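Local coordinates for protein putative DNA helicase (PDB 3DMN) that is of unknown function but, as the C-terminal domain of a putative UvrD-like DNA helicase, probably helps to bind and hydrolyse ATP during DNA unwinding, at residues A[48-51]-A[52-56]; A[142-145]-A[146-150]. One frame throughout, in Å; residues are numbered along the deposited sequence.

Contact 1 (A[48-51]-A[52-56])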
# COMPACT_ATOMS: atom_id res chain seq x y z
N ASP A 48 0.25 2.07 13.69
CA ASP A 48 0.40 3.52 13.96
C ASP A 48 0.64 4.27 12.63
O ASP A 48 0.08 5.36 12.38
CB ASP A 48 1.63 3.78 14.82
CG ASP A 48 1.46 3.37 16.30
OD1 ASP A 48 0.35 2.96 16.72
OD2 ASP A 48 2.43 3.58 17.09
N GLN A 49 1.53 3.72 11.80
CA GLN A 49 1.85 4.44 10.57
C GLN A 49 0.69 4.47 9.61
O GLN A 49 0.49 5.47 8.89
CB GLN A 49 3.12 3.91 9.89
CG GLN A 49 3.47 4.65 8.60
CD GLN A 49 3.65 6.17 8.74
OE1 GLN A 49 4.09 6.68 9.77
NE2 GLN A 49 3.31 6.89 7.67
N VAL A 50 -0.08 3.39 9.56
CA VAL A 50 -1.30 3.37 8.72
C VAL A 50 -2.29 4.46 9.20
O VAL A 50 -2.86 5.21 8.39
CB VAL A 50 -1.97 2.00 8.74
CG1 VAL A 50 -3.26 2.05 7.99
CG2 VAL A 50 -1.02 0.95 8.10
N VAL A 51 -2.50 4.53 10.51
CA VAL A 51 -3.41 5.55 11.07
C VAL A 51 -2.95 6.97 10.67
O VAL A 51 -3.74 7.82 10.20
CB VAL A 51 -3.49 5.39 12.60
CG1 VAL A 51 -4.15 6.60 13.26
CG2 VAL A 51 -4.29 4.13 12.94
N ASP A 52 -1.65 7.18 10.83
CA ASP A 52 -1.03 8.46 10.55
C ASP A 52 -1.12 8.81 9.05
O ASP A 52 -1.45 9.97 8.69
CB ASP A 52 0.41 8.45 10.98
CG ASP A 52 0.57 8.41 12.47
OD1 ASP A 52 -0.44 8.45 13.20
OD2 ASP A 52 1.75 8.39 12.91
N GLN A 53 -0.85 7.83 8.19
CA GLN A 53 -0.97 8.05 6.75
C GLN A 53 -2.41 8.34 6.31
O GLN A 53 -2.65 9.18 5.46
CB GLN A 53 -0.41 6.86 5.98
CG GLN A 53 -0.27 7.16 4.46
CD GLN A 53 0.81 8.18 4.19
OE1 GLN A 53 0.60 9.16 3.45
NE2 GLN A 53 1.94 7.99 4.81
N LEU A 54 -3.37 7.65 6.93
CA LEU A 54 -4.77 7.88 6.60
C LEU A 54 -5.14 9.32 6.95
O LEU A 54 -5.81 10.00 6.18
CB LEU A 54 -5.64 6.90 7.35
CG LEU A 54 -5.61 5.45 6.81
CD1 LEU A 54 -6.35 4.56 7.77
CD2 LEU A 54 -6.25 5.37 5.41
N ALA A 55 -4.64 9.80 8.09
CA ALA A 55 -4.90 11.18 8.51
C ALA A 55 -4.25 12.16 7.53
O ALA A 55 -4.87 13.15 7.16
CB ALA A 55 -4.41 11.42 9.92
N MSE A 56 -3.00 11.88 7.12
CA MSE A 56 -2.31 12.73 6.15
C MSE A 56 -3.08 12.76 4.83
O MSE A 56 -3.36 13.83 4.30
CB MSE A 56 -0.90 12.26 5.89
CG MSE A 56 -0.18 13.02 4.80
SE MSE A 56 0.15 14.88 5.30
CE MSE A 56 1.05 14.53 7.01
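V50 and L54, one helical turn apart, lie side by side and point the same way, V50 CG1 meeting L54 CD1 at 4.0 Å. The placing of both branches follows from the first torsions. V50 carries CG1 anti to its backbone nitrogen (chi1 175°), on the side of its own carbonyl and therefore of the next turn, whereas L54 has CG beside its backbone nitrogen and brings that atom to 3.2 Å from V50 O. Beyond the pair, V50 continues onto I66 and W121 and L54 onto T64 and I119, so that the two aliphatic side chains form a buried strip against the sheet. Q49 and Q53 make a second pair along the same turn. Q53 CB rests 3.3 Å from the backbone oxygen Q49 O, and the chain of Q53, bent at its second torsion, runs on to I119 and T149. On the outer side D52 folds back along the helix, where its carbon CG sits 3.1 Å from D48 O. The carboxylates of D48 and D52 stay apart, D48 OD2 to D52 OD2 being 6.4 Å, and D48 uses OD1 for a salt bridge with R84, which probably offsets some of the local negative charge. Under these side chains runs a regular set of i to i+4 backbone bonds, from the 2.8 Å bond of Q53 N to Q49 O to the 3.0 Å bond of A55 N to V51 O. An amphipathic helix of this kind, with an aliphatic face laid on parallel strands and acidic residues outward, is characteristic of the beta-alpha-beta crossovers of RecA-like helicase domains; here helix 43-59 links strand 36-40 to strand 64-68.

Contact 2 (A[142-145]-A[146-150]). With ACT (acetate ion), chain G.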
# COMPACT_ATOMS: atom_id res chain seq x y z
N SER A 142 0.96 -0.61 -8.32
CA SER A 142 0.53 0.04 -9.55
C SER A 142 -0.96 0.45 -9.51
O SER A 142 -1.44 1.15 -10.40
CB SER A 142 0.86 -0.83 -10.78
OG SER A 142 2.28 -0.95 -10.93
N ARG A 143 -1.69 0.00 -8.46
CA ARG A 143 -3.10 0.40 -8.27
C ARG A 143 -3.20 1.86 -7.85
O ARG A 143 -4.28 2.43 -7.93
CB ARG A 143 -3.78 -0.45 -7.22
CG ARG A 143 -3.69 -1.95 -7.48
CD ARG A 143 -4.81 -2.41 -8.31
NE ARG A 143 -4.70 -3.82 -8.66
CZ ARG A 143 -5.19 -4.32 -9.79
NH1 ARG A 143 -5.82 -3.51 -10.64
NH2 ARG A 143 -5.05 -5.62 -10.07
N ALA A 144 -2.10 2.44 -7.35
CA ALA A 144 -2.12 3.84 -6.89
C ALA A 144 -1.99 4.79 -8.05
O ALA A 144 -1.03 4.70 -8.85
CB ALA A 144 -0.94 4.13 -5.91
N MSE A 145 -2.91 5.75 -8.09
CA MSE A 145 -2.89 6.75 -9.15
C MSE A 145 -2.06 7.95 -8.74
O MSE A 145 -1.26 8.46 -9.54
CB MSE A 145 -4.31 7.15 -9.57
CG MSE A 145 -5.08 6.02 -10.20
SE MSE A 145 -4.26 5.32 -11.86
CE MSE A 145 -3.49 3.63 -11.19
N HIS A 146 -2.23 8.41 -7.50
CA HIS A 146 -1.71 9.73 -7.11
C HIS A 146 -0.78 9.70 -5.88
O HIS A 146 0.22 10.42 -5.84
CB HIS A 146 -2.87 10.74 -6.93
CG HIS A 146 -3.75 10.84 -8.16
ND1 HIS A 146 -5.12 10.66 -8.13
CD2 HIS A 146 -3.43 11.04 -9.47
CE1 HIS A 146 -5.61 10.76 -9.36
NE2 HIS A 146 -4.61 11.00 -10.19
N GLU A 147 -1.08 8.84 -4.91
CA GLU A 147 -0.26 8.72 -3.68
C GLU A 147 -0.04 7.25 -3.37
O GLU A 147 -0.96 6.46 -3.43
CB GLU A 147 -0.99 9.38 -2.51
CG GLU A 147 -0.08 9.71 -1.33
CD GLU A 147 0.75 10.98 -1.56
OE1 GLU A 147 0.39 11.79 -2.45
OE2 GLU A 147 1.75 11.20 -0.83
N LEU A 148 1.20 6.91 -3.06
CA LEU A 148 1.55 5.52 -2.75
C LEU A 148 2.42 5.49 -1.51
O LEU A 148 3.46 6.17 -1.44
CB LEU A 148 2.28 4.90 -3.94
CG LEU A 148 2.89 3.51 -3.70
CD1 LEU A 148 1.79 2.47 -3.41
CD2 LEU A 148 3.82 3.08 -4.91
N THR A 149 2.00 4.68 -0.54
CA THR A 149 2.71 4.54 0.75
C THR A 149 2.91 3.06 0.93
O THR A 149 2.02 2.28 0.68
CB THR A 149 1.85 5.05 1.94
OG1 THR A 149 1.57 6.44 1.77
CG2 THR A 149 2.62 4.86 3.27
N LEU A 150 4.10 2.68 1.38
CA LEU A 150 4.38 1.27 1.75
C LEU A 150 4.78 1.25 3.19
O LEU A 150 5.70 1.96 3.60
CB LEU A 150 5.50 0.62 0.90
CG LEU A 150 5.17 0.32 -0.56
CD1 LEU A 150 5.18 1.58 -1.38
CD2 LEU A 150 6.28 -0.61 -1.10
C ACT G . -3.43 -6.65 -7.11
O ACT G . -4.19 -6.85 -8.08
OXT ACT G . -3.50 -5.55 -6.57
CH3 ACT G . -2.48 -7.69 -6.65
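A144 and L148 come together where the backbone turns a corner, their CA atoms 5.8 Å apart. A144 is extended, M145 and H146 break the direction with helix-like psi values, and from E147 the chain is extended again as it enters strand 147-153. Inside the bend, A144 CB points toward the strand, lying 3.4 Å from E147 O and 3.9 Å from L148 CB, and this small apolar contact is continued by I11 of helix 9-16, which touches both residues. At the apex the imidazole of H146 lies flat against its selenomethionine neighbour: M145 CB stands 3.8 Å from the centroid of the H146 ring and only 4° off its normal, a CH-pi contact centred on one face. A hydrogen bond from H146 ND1 to D116 OD1 helps to fix the turn of the ring. The run around R143 and A144, after helix 134-141 and before a central strand, resembles motif VI of UvrD-like helicases, whose arginine in relatives reaches the gamma-phosphate of ATP; R143 is probably its counterpart. R143 bends at its second torsion (chi2 -89°) and presents the NE and NH2 edge of its guanidinium to an acetate, probably from the crystallisation liquor, whose carboxyl carbon is close to the guanidinium plane. R143 NE donates almost straight to acetate OXT (3.0 Å, 172°), with a weak bent branch to acetate O at 3.1 Å. R143 NH2 also donates to acetate O, at a very short 2.5 Å whose exact value is doubtful. Replacing R143 by a leucine would probably leave the anion without this two-pronged grip and L113 O without the hydrogen bond from NH1.

How the contacts relate
From the N terminus the chain first passes contact 1, on helix 43-59, and has left it well before contact 2 begins, so the two follow in series and neither nests nor crosses. Both are local: contact 1 spans successive turns of a helix and contact 2 rounds the corner between helix 134-141 and strand 147-153, closing only that short bend. Their centres are about 15 Å apart, yet they meet at one point, where Q53 CD packs 3.1 Å from T149 OG1. Helix 43-59 is thereby seated on a central strand of the parallel sheet, while contact 2 ties the start of that strand to helix 9-16.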